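Local coordinates for protein xyloglucanase (PDB 2JEQ) that probably hydrolyses the beta-1,4-glucan backbone of xyloglucan as a family 5 glycoside hydrolase, and here binds xylose, glucose and galactose units like those of xyloglucan, at residues D133-V138 with M180-D185; I88-L93 with V126-H131; W227-D232 with S262-S267. One frame throughout, in Å; residues are numbered along the deposited sequence.

Contact 1: D133-V138 with M180-D185. With XYS (alpha-D-xylopyranose), chain B; BGC (beta-D-glucopyranose), chain C; GAL (beta-D-galactopyranose), chain D.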
# COMPACT_ATOMS: atom_id res chain seq x y z
N ASP A 133 -9.95 1.99 -7.66
CA ASP A 133 -10.66 3.21 -8.08
C ASP A 133 -9.77 4.27 -8.71
O ASP A 133 -10.23 5.01 -9.58
CB ASP A 133 -11.44 3.83 -6.92
CG ASP A 133 -12.45 2.87 -6.34
OD1 ASP A 133 -12.03 1.86 -5.76
OD2 ASP A 133 -13.67 3.12 -6.46
N GLY A 134 -8.51 4.31 -8.28
CA GLY A 134 -7.55 5.33 -8.73
C GLY A 134 -6.86 5.02 -10.04
O GLY A 134 -6.12 5.86 -10.54
N TYR A 135 -7.11 3.82 -10.60
CA TYR A 135 -6.42 3.32 -11.81
C TYR A 135 -7.19 3.56 -13.09
O TYR A 135 -8.36 3.20 -13.20
CB TYR A 135 -6.19 1.80 -11.72
CG TYR A 135 -5.04 1.33 -10.87
CD1 TYR A 135 -3.72 1.73 -11.16
CD2 TYR A 135 -5.24 0.41 -9.83
CE1 TYR A 135 -2.68 1.30 -10.39
CE2 TYR A 135 -4.17 -0.04 -9.05
CZ TYR A 135 -2.89 0.40 -9.35
OH TYR A 135 -1.82 -0.02 -8.64
N ASN A 136 -6.49 4.11 -14.10
CA ASN A 136 -7.00 4.22 -15.43
C ASN A 136 -7.26 2.84 -16.04
O ASN A 136 -8.14 2.68 -16.87
CB ASN A 136 -5.98 4.96 -16.31
CG ASN A 136 -6.10 6.46 -16.22
OD1 ASN A 136 -5.34 7.11 -15.48
ND2 ASN A 136 -7.01 7.04 -17.00
N SER A 137 -6.47 1.86 -15.61
CA SER A 137 -6.47 0.53 -16.21
C SER A 137 -7.50 -0.43 -15.56
O SER A 137 -7.67 -1.58 -16.01
CB SER A 137 -5.07 -0.05 -16.12
OG SER A 137 -4.72 -0.22 -14.75
N VAL A 138 -8.17 0.02 -14.50
CA VAL A 138 -9.15 -0.83 -13.79
C VAL A 138 -10.54 -0.39 -14.27
O VAL A 138 -10.89 0.80 -14.20
CB VAL A 138 -8.99 -0.76 -12.22
CG1 VAL A 138 -10.14 -1.46 -11.47
CG2 VAL A 138 -7.69 -1.39 -11.79
N MET A 180 -5.32 6.85 -1.01
CA MET A 180 -5.42 6.22 -2.31
C MET A 180 -4.21 5.33 -2.45
O MET A 180 -3.39 5.23 -1.53
CB MET A 180 -5.51 7.27 -3.43
CG MET A 180 -4.43 8.33 -3.37
SD MET A 180 -5.05 9.89 -4.07
CE MET A 180 -3.45 10.64 -4.34
N ASN A 181 -4.11 4.67 -3.60
CA ASN A 181 -3.11 3.63 -3.79
C ASN A 181 -2.04 4.17 -4.72
O ASN A 181 -1.24 5.01 -4.30
CB ASN A 181 -3.73 2.33 -4.30
CG ASN A 181 -2.68 1.28 -4.67
OD1 ASN A 181 -1.71 1.07 -3.95
ND2 ASN A 181 -2.86 0.65 -5.83
N GLU A 182 -2.04 3.73 -5.97
CA GLU A 182 -1.07 4.22 -6.96
C GLU A 182 -1.75 5.13 -7.98
O GLU A 182 -2.44 4.68 -8.91
CB GLU A 182 -0.35 3.07 -7.67
CG GLU A 182 0.54 2.22 -6.77
CD GLU A 182 1.18 1.04 -7.51
OE1 GLU A 182 0.70 0.64 -8.61
OE2 GLU A 182 2.15 0.48 -6.93
N VAL A 183 -1.56 6.43 -7.81
CA VAL A 183 -2.36 7.38 -8.55
C VAL A 183 -1.46 8.16 -9.52
O VAL A 183 -0.52 8.81 -9.10
CB VAL A 183 -3.16 8.33 -7.59
CG1 VAL A 183 -3.84 9.45 -8.35
CG2 VAL A 183 -4.16 7.55 -6.76
N PHE A 184 -1.78 8.03 -10.81
CA PHE A 184 -1.06 8.63 -11.92
C PHE A 184 -1.87 8.57 -13.22
O PHE A 184 -3.04 8.14 -13.21
CB PHE A 184 0.39 8.09 -12.02
CG PHE A 184 0.54 6.77 -12.77
CD1 PHE A 184 -0.22 5.65 -12.44
CD2 PHE A 184 1.49 6.65 -13.78
CE1 PHE A 184 -0.07 4.42 -13.13
CE2 PHE A 184 1.66 5.44 -14.49
CZ PHE A 184 0.88 4.32 -14.16
N ASP A 185 -1.29 9.03 -14.33
CA ASP A 185 -2.02 9.13 -15.59
C ASP A 185 -1.84 7.94 -16.52
O ASP A 185 -2.26 7.97 -17.68
CB ASP A 185 -1.69 10.45 -16.33
CG ASP A 185 -0.19 10.64 -16.61
OD1 ASP A 185 0.65 9.86 -16.07
OD2 ASP A 185 0.17 11.59 -17.38
C1 XYS B . -4.88 -4.29 -12.00
C2 XYS B . -4.78 -3.62 -13.36
C3 XYS B . -3.38 -3.03 -13.47
C4 XYS B . -3.05 -2.13 -12.29
C5 XYS B . -3.40 -2.82 -10.97
O2 XYS B . -4.90 -4.58 -14.39
O3 XYS B . -3.17 -2.32 -14.66
O4 XYS B . -1.67 -1.91 -12.41
O5 XYS B . -4.72 -3.36 -11.02
C2 BGC C . -0.55 -2.65 -6.96
C3 BGC C . -1.14 -4.06 -6.88
C4 BGC C . -0.48 -5.00 -7.92
C5 BGC C . 1.05 -4.88 -7.85
C6 BGC C . 1.89 -5.78 -8.78
C1 BGC C . 0.95 -2.85 -6.89
O1 BGC C . 1.66 -1.65 -6.68
O2 BGC C . -1.04 -1.85 -5.90
O3 BGC C . -2.52 -3.98 -7.10
O4 BGC C . -0.91 -6.33 -7.67
O5 BGC C . 1.33 -3.50 -8.08
O6 BGC C . 1.53 -5.60 -10.14
C1 GAL D . -6.21 -4.66 -14.97
C2 GAL D . -6.17 -5.67 -16.13
C3 GAL D . -7.58 -5.92 -16.69
C4 GAL D . -8.61 -6.14 -15.57
C5 GAL D . -8.52 -4.96 -14.60
C6 GAL D . -9.60 -4.98 -13.51
O2 GAL D . -5.32 -5.17 -17.15
O3 GAL D . -7.59 -7.02 -17.59
O4 GAL D . -8.34 -7.36 -14.89
O5 GAL D . -7.23 -4.97 -14.03
O6 GAL D . -10.77 -4.45 -14.07
O HOH W 1 -3.53 5.64 -11.16

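Contact 2: I88-L93 with V126-H131. With BGC (beta-D-glucopyranose), chain C.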
# COMPACT_ATOMS: atom_id res chain seq x y z
N ILE A 88 -4.72 -3.65 3.81
CA ILE A 88 -5.94 -4.17 3.21
C ILE A 88 -6.35 -3.26 2.05
O ILE A 88 -7.04 -2.27 2.24
CB ILE A 88 -7.13 -4.25 4.22
CG1 ILE A 88 -6.79 -5.20 5.38
CG2 ILE A 88 -8.43 -4.71 3.48
CD1 ILE A 88 -7.87 -5.29 6.49
N PRO A 89 -5.91 -3.62 0.84
CA PRO A 89 -6.41 -2.97 -0.36
C PRO A 89 -7.93 -3.15 -0.45
O PRO A 89 -8.41 -4.28 -0.32
CB PRO A 89 -5.68 -3.73 -1.50
CG PRO A 89 -4.43 -4.23 -0.84
CD PRO A 89 -4.90 -4.64 0.52
N VAL A 90 -8.67 -2.06 -0.66
CA VAL A 90 -10.13 -2.14 -0.90
C VAL A 90 -10.51 -1.31 -2.11
O VAL A 90 -10.18 -0.10 -2.17
CB VAL A 90 -10.98 -1.56 0.29
CG1 VAL A 90 -12.39 -1.96 0.17
CG2 VAL A 90 -10.42 -1.96 1.69
N SER A 91 -11.30 -1.91 -3.00
CA SER A 91 -11.89 -1.21 -4.14
C SER A 91 -13.37 -0.92 -3.93
O SER A 91 -14.11 -1.72 -3.32
CB SER A 91 -11.75 -2.06 -5.41
OG SER A 91 -10.40 -2.00 -5.85
N TYR A 92 -13.81 0.21 -4.45
CA TYR A 92 -15.19 0.60 -4.33
C TYR A 92 -15.96 0.52 -5.65
O TYR A 92 -16.91 -0.26 -5.77
CB TYR A 92 -15.27 1.95 -3.63
CG TYR A 92 -14.84 1.79 -2.17
CD1 TYR A 92 -15.79 1.55 -1.19
CD2 TYR A 92 -13.48 1.80 -1.78
CE1 TYR A 92 -15.41 1.35 0.18
CE2 TYR A 92 -13.11 1.62 -0.39
CZ TYR A 92 -14.12 1.40 0.56
OH TYR A 92 -13.85 1.21 1.91
N LEU A 93 -15.53 1.30 -6.64
CA LEU A 93 -15.99 1.16 -8.03
C LEU A 93 -17.52 1.17 -8.16
O LEU A 93 -18.15 2.16 -7.77
CB LEU A 93 -15.34 -0.08 -8.69
CG LEU A 93 -13.80 -0.16 -8.63
CD1 LEU A 93 -13.21 -1.52 -9.04
CD2 LEU A 93 -13.14 0.94 -9.43
N VAL A 126 -3.67 -1.81 11.06
CA VAL A 126 -4.50 -2.10 9.90
C VAL A 126 -4.55 -0.86 9.08
O VAL A 126 -4.76 0.23 9.59
CB VAL A 126 -5.92 -2.52 10.34
CG1 VAL A 126 -6.74 -3.03 9.12
CG2 VAL A 126 -5.83 -3.58 11.40
N ILE A 127 -4.30 -1.02 7.79
CA ILE A 127 -4.38 0.08 6.86
C ILE A 127 -5.48 -0.26 5.86
O ILE A 127 -5.45 -1.33 5.24
CB ILE A 127 -3.05 0.27 6.08
CG1 ILE A 127 -1.90 0.69 7.01
CG2 ILE A 127 -3.22 1.31 4.95
CD1 ILE A 127 -0.51 0.47 6.45
N ILE A 128 -6.44 0.64 5.71
CA ILE A 128 -7.41 0.53 4.60
C ILE A 128 -7.26 1.67 3.61
O ILE A 128 -7.02 2.81 4.00
CB ILE A 128 -8.91 0.42 5.06
CG1 ILE A 128 -9.38 1.60 5.93
CG2 ILE A 128 -9.14 -0.93 5.77
CD1 ILE A 128 -10.88 1.45 6.34
N ASN A 129 -7.40 1.36 2.33
CA ASN A 129 -7.26 2.41 1.33
C ASN A 129 -8.41 2.48 0.34
O ASN A 129 -9.43 1.81 0.52
CB ASN A 129 -5.89 2.29 0.62
CG ASN A 129 -5.80 1.08 -0.33
OD1 ASN A 129 -4.75 0.84 -0.95
ND2 ASN A 129 -6.88 0.35 -0.48
N ILE A 130 -8.23 3.30 -0.70
CA ILE A 130 -8.98 3.20 -1.95
C ILE A 130 -7.99 2.73 -3.04
O ILE A 130 -7.01 3.44 -3.36
CB ILE A 130 -9.71 4.52 -2.31
CG1 ILE A 130 -10.79 4.85 -1.28
CG2 ILE A 130 -10.45 4.38 -3.65
CD1 ILE A 130 -11.48 6.22 -1.49
N HIS A 131 -8.21 1.53 -3.58
CA HIS A 131 -7.19 0.84 -4.39
C HIS A 131 -7.48 0.90 -5.91
O HIS A 131 -6.90 1.72 -6.61
CB HIS A 131 -7.03 -0.62 -3.93
CG HIS A 131 -5.72 -1.26 -4.31
ND1 HIS A 131 -4.60 -1.19 -3.50
CD2 HIS A 131 -5.36 -1.97 -5.40
CE1 HIS A 131 -3.61 -1.84 -4.08
NE2 HIS A 131 -4.04 -2.33 -5.23
C2 BGC C . -0.55 -2.65 -6.96
C3 BGC C . -1.14 -4.06 -6.88
C4 BGC C . -0.48 -5.00 -7.92
C5 BGC C . 1.05 -4.88 -7.85
C6 BGC C . 1.89 -5.78 -8.78
C1 BGC C . 0.95 -2.85 -6.89
O1 BGC C . 1.66 -1.65 -6.68
O2 BGC C . -1.04 -1.85 -5.90
O3 BGC C . -2.52 -3.98 -7.10
O4 BGC C . -0.91 -6.33 -7.67
O5 BGC C . 1.33 -3.50 -8.08
O6 BGC C . 1.53 -5.60 -10.14
O HOH W 2 -11.05 2.04 2.53

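Contact 3: W227-D232 with S262-S267. With BGC (beta-D-glucopyranose), chain C.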
# COMPACT_ATOMS: atom_id res chain seq x y z
N TRP A 227 3.15 10.75 -6.49
CA TRP A 227 2.92 10.29 -7.85
C TRP A 227 3.30 8.83 -8.07
O TRP A 227 4.48 8.46 -7.95
CB TRP A 227 3.72 11.15 -8.83
CG TRP A 227 3.37 10.91 -10.29
CD1 TRP A 227 4.03 10.12 -11.18
CD2 TRP A 227 2.26 11.48 -11.00
NE1 TRP A 227 3.41 10.17 -12.42
CE2 TRP A 227 2.33 11.00 -12.33
CE3 TRP A 227 1.25 12.37 -10.64
CZ2 TRP A 227 1.38 11.37 -13.31
CZ3 TRP A 227 0.31 12.74 -11.62
CH2 TRP A 227 0.38 12.23 -12.93
N ASN A 228 2.31 8.02 -8.43
CA ASN A 228 2.48 6.57 -8.69
C ASN A 228 3.19 5.82 -7.57
O ASN A 228 3.89 4.84 -7.82
CB ASN A 228 3.23 6.37 -10.01
CG ASN A 228 2.93 5.04 -10.68
OD1 ASN A 228 1.90 4.42 -10.45
ND2 ASN A 228 3.84 4.61 -11.55
N THR A 229 2.97 6.26 -6.33
CA THR A 229 3.80 5.85 -5.16
C THR A 229 5.31 5.74 -5.49
O THR A 229 5.99 4.83 -5.03
CB THR A 229 3.35 4.50 -4.53
OG1 THR A 229 3.30 3.49 -5.54
CG2 THR A 229 2.01 4.60 -3.84
N ASN A 230 5.81 6.65 -6.31
CA ASN A 230 7.17 6.57 -6.79
C ASN A 230 8.09 7.49 -5.97
O ASN A 230 7.87 8.70 -5.91
CB ASN A 230 7.19 6.89 -8.29
CG ASN A 230 8.61 6.89 -8.91
OD1 ASN A 230 9.41 7.83 -8.72
ND2 ASN A 230 8.90 5.87 -9.71
N ILE A 231 9.10 6.91 -5.33
CA ILE A 231 10.03 7.67 -4.45
C ILE A 231 10.62 8.91 -5.13
O ILE A 231 10.62 9.99 -4.55
CB ILE A 231 11.17 6.77 -3.88
CG1 ILE A 231 10.64 5.81 -2.82
CG2 ILE A 231 12.27 7.62 -3.24
CD1 ILE A 231 11.54 4.57 -2.57
N ASP A 232 11.11 8.76 -6.36
CA ASP A 232 11.81 9.84 -7.04
C ASP A 232 10.85 10.99 -7.29
O ASP A 232 11.17 12.16 -7.01
CB ASP A 232 12.40 9.36 -8.38
CG ASP A 232 13.77 8.71 -8.23
OD1 ASP A 232 14.28 8.60 -7.09
OD2 ASP A 232 14.33 8.31 -9.28
N SER A 262 3.35 7.53 1.98
CA SER A 262 3.43 6.26 1.28
C SER A 262 4.38 6.28 0.08
O SER A 262 4.51 7.29 -0.63
CB SER A 262 2.05 5.89 0.76
OG SER A 262 2.09 4.71 -0.02
N ALA A 263 5.04 5.15 -0.13
CA ALA A 263 5.74 4.83 -1.34
C ALA A 263 5.76 3.30 -1.41
O ALA A 263 5.58 2.61 -0.41
CB ALA A 263 7.16 5.37 -1.31
N HIS A 264 5.93 2.82 -2.61
CA HIS A 264 6.05 1.40 -2.91
C HIS A 264 7.40 1.27 -3.56
O HIS A 264 7.95 2.25 -4.09
CB HIS A 264 4.96 0.97 -3.91
CG HIS A 264 3.57 1.06 -3.38
ND1 HIS A 264 2.46 0.86 -4.17
CD2 HIS A 264 3.10 1.36 -2.14
CE1 HIS A 264 1.37 1.00 -3.44
NE2 HIS A 264 1.74 1.30 -2.20
N TYR A 265 7.92 0.05 -3.55
CA TYR A 265 9.23 -0.25 -4.03
C TYR A 265 9.24 -1.63 -4.71
O TYR A 265 9.01 -2.65 -4.06
CB TYR A 265 10.20 -0.23 -2.85
CG TYR A 265 11.63 -0.20 -3.30
CD1 TYR A 265 12.16 0.97 -3.86
CD2 TYR A 265 12.43 -1.33 -3.22
CE1 TYR A 265 13.48 1.02 -4.30
CE2 TYR A 265 13.77 -1.29 -3.68
CZ TYR A 265 14.28 -0.10 -4.20
OH TYR A 265 15.59 -0.02 -4.66
N TYR A 266 9.48 -1.64 -6.02
CA TYR A 266 9.65 -2.88 -6.78
C TYR A 266 10.84 -2.76 -7.74
O TYR A 266 10.82 -3.33 -8.83
CB TYR A 266 8.41 -3.18 -7.61
CG TYR A 266 7.13 -3.53 -6.87
CD1 TYR A 266 6.80 -4.86 -6.63
CD2 TYR A 266 6.22 -2.55 -6.52
CE1 TYR A 266 5.63 -5.20 -5.99
CE2 TYR A 266 5.03 -2.87 -5.85
CZ TYR A 266 4.75 -4.21 -5.60
OH TYR A 266 3.60 -4.57 -4.99
N SER A 267 11.86 -1.99 -7.36
CA SER A 267 13.02 -1.82 -8.21
C SER A 267 14.09 -2.85 -7.80
O SER A 267 14.25 -3.12 -6.63
CB SER A 267 13.55 -0.39 -8.09
OG SER A 267 12.53 0.53 -8.45
C2 BGC C . -0.55 -2.65 -6.96
C3 BGC C . -1.14 -4.06 -6.88
C4 BGC C . -0.48 -5.00 -7.92
C5 BGC C . 1.05 -4.88 -7.85
C6 BGC C . 1.89 -5.78 -8.78
C1 BGC C . 0.95 -2.85 -6.89
O1 BGC C . 1.66 -1.65 -6.68
O2 BGC C . -1.04 -1.85 -5.90
O3 BGC C . -2.52 -3.98 -7.10
O4 BGC C . -0.91 -6.33 -7.67
O5 BGC C . 1.33 -3.50 -8.08
O6 BGC C . 1.53 -5.60 -10.14
O HOH W 3 9.56 3.96 -5.70

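Contact 1: D133-V138 with M180-D185
Y135 and E182 meet through side chains that both set CG opposite the carbonyl carbon, at chi1 -79° and -65°; E182 then runs on extended while the tyrosine ring swings over to it. The phenol OH of Y135 donates to E182 OE1 at 2.6 Å, reaching that oxygen from above the carboxylate plane, and the ring and carboxylate planes stand 84° apart. A tyrosine suits this place because its rigid ring spans the gap to the acid and also offers a flat face to sugar: the xylose C5 lies 3.5 Å from Y135 CE2, over one face. N181 comes obliquely to the same ring, and its amide ND2 donates to the glucose O2 at 3.1 Å, with R87 holding the other end of the amide. Farther from the sugars, a water joins the backbones: it lies 2.7 Å from both G134 O and E182 O, and accepts a hydrogen from F184 N at 3.0 Å. G134, with no side chain, lets the loop come close to V183 CG2, 4.5 Å from G134 CA. S137 OG shares a 2.6 Å hydrogen bond with the xylose O3. Residues 133-138 follow strand 125-129 and residues 180-185 follow strand 175-178, so two neighbouring loops of the TIM barrel meet here, with M180 packed on helix 193-211 and N181 and E182 beside E323 of strand 319-324.

Contact 2: I88-L93 with V126-H131
P89 and H131 lie side by side and point the same way, at the mouth of the TIM barrel where parallel strands 85-88 and 125-129 run out into loops. P89 CB sits over one face of the imidazole, 3.8 Å from the ring centroid and 26° off its normal, a CH-pi contact for which the compact, rigid proline ring is well shaped. With CG anti to the backbone N (chi1 -159°), the H131 ring extends from the chain toward the sugar site. Deeper in, the branched aliphatic residues suit the buried space between strands and helices: the I88 and V126 side chains cross at a slant, with I88 CD1 3.6 Å from V126 CG1, and I88 and I128 pair as a parallel bridge with side chains on the same face, where V116 of helix 106-120 packs on I128. Y92 and I130 cross at about a right angle, while N129 O lies at the edge of the Y92 ring and a water links that oxygen to Y92 OH. Backbone bonds tie both ends, from I88 N to I127 O at 2.8 Å and from H131 N to V90 O at 2.9 Å. At the far end of the histidine, NE2 and the glucose O3 share a hydrogen bond 2.9 Å long and almost straight, at 177°.

Contact 3: W227-D232 with S262-S267
S262 meets T229 first, its OG 3.8 Å from T229 CG2, within the beta-alpha-beta unit of strand 222-225, helix 231-235 and strand 259-265, where the last strand receives the loop that leads into the helix. A263 follows, and its small methyl leaves room for I231, whose CG1 packs 3.8 Å from A263 CB. H264 carries the polar part of the contact. Its backbone N donates to T229 O at 3.1 Å in an almost straight bond, 178°, lying in the carbonyl plane on a lone pair. The threonine methyl CG2 rests over the centre of the imidazole, 3.6 Å from the ring centroid. A branched threonine fits here since one arm covers the ring while the other, OG1, placed between the backbone N and the carbonyl carbon (chi1 53°), gives its proton to N228 O at 2.7 Å. H264 O also takes a hydrogen from a water that accepts one from I231 N. Y265 then presents CD1 to I231 CD1 at 3.9 Å, its ring edge-to-face with F305. Beyond it, Y266 OH bonds E323. With one face under the methyl and ND1 hydrogen-bonded to E182, the H264 imidazole is probably held in a fixed rotation, which would help to position that carboxylate beside the glucose.

Overall arrangement
The three contacts gather at the C-terminal ends of strands in one eight-stranded barrel, between strand ends and the loops that follow, and all touch the same glucose. Contact 1 lies between the others, its centre about 12 Å from that of contact 2 and 13 Å from that of contact 3. D133 OD1 and OD2 probably accept hydrogens from Y92 N and L93 N at 2.8 and 2.6 Å, tying it to contact 2; E182 OE2 and H264 ND1, 2.8 Å apart, tie it to contact 3. Contacts 2 and 3 do not touch, their nearest atoms about 6 Å apart. E182, just after strand 175-178, and E323, on strand 319-324, match the usual acid/base and nucleophile places of family 5, so the three contacts probably surround the catalytic centre.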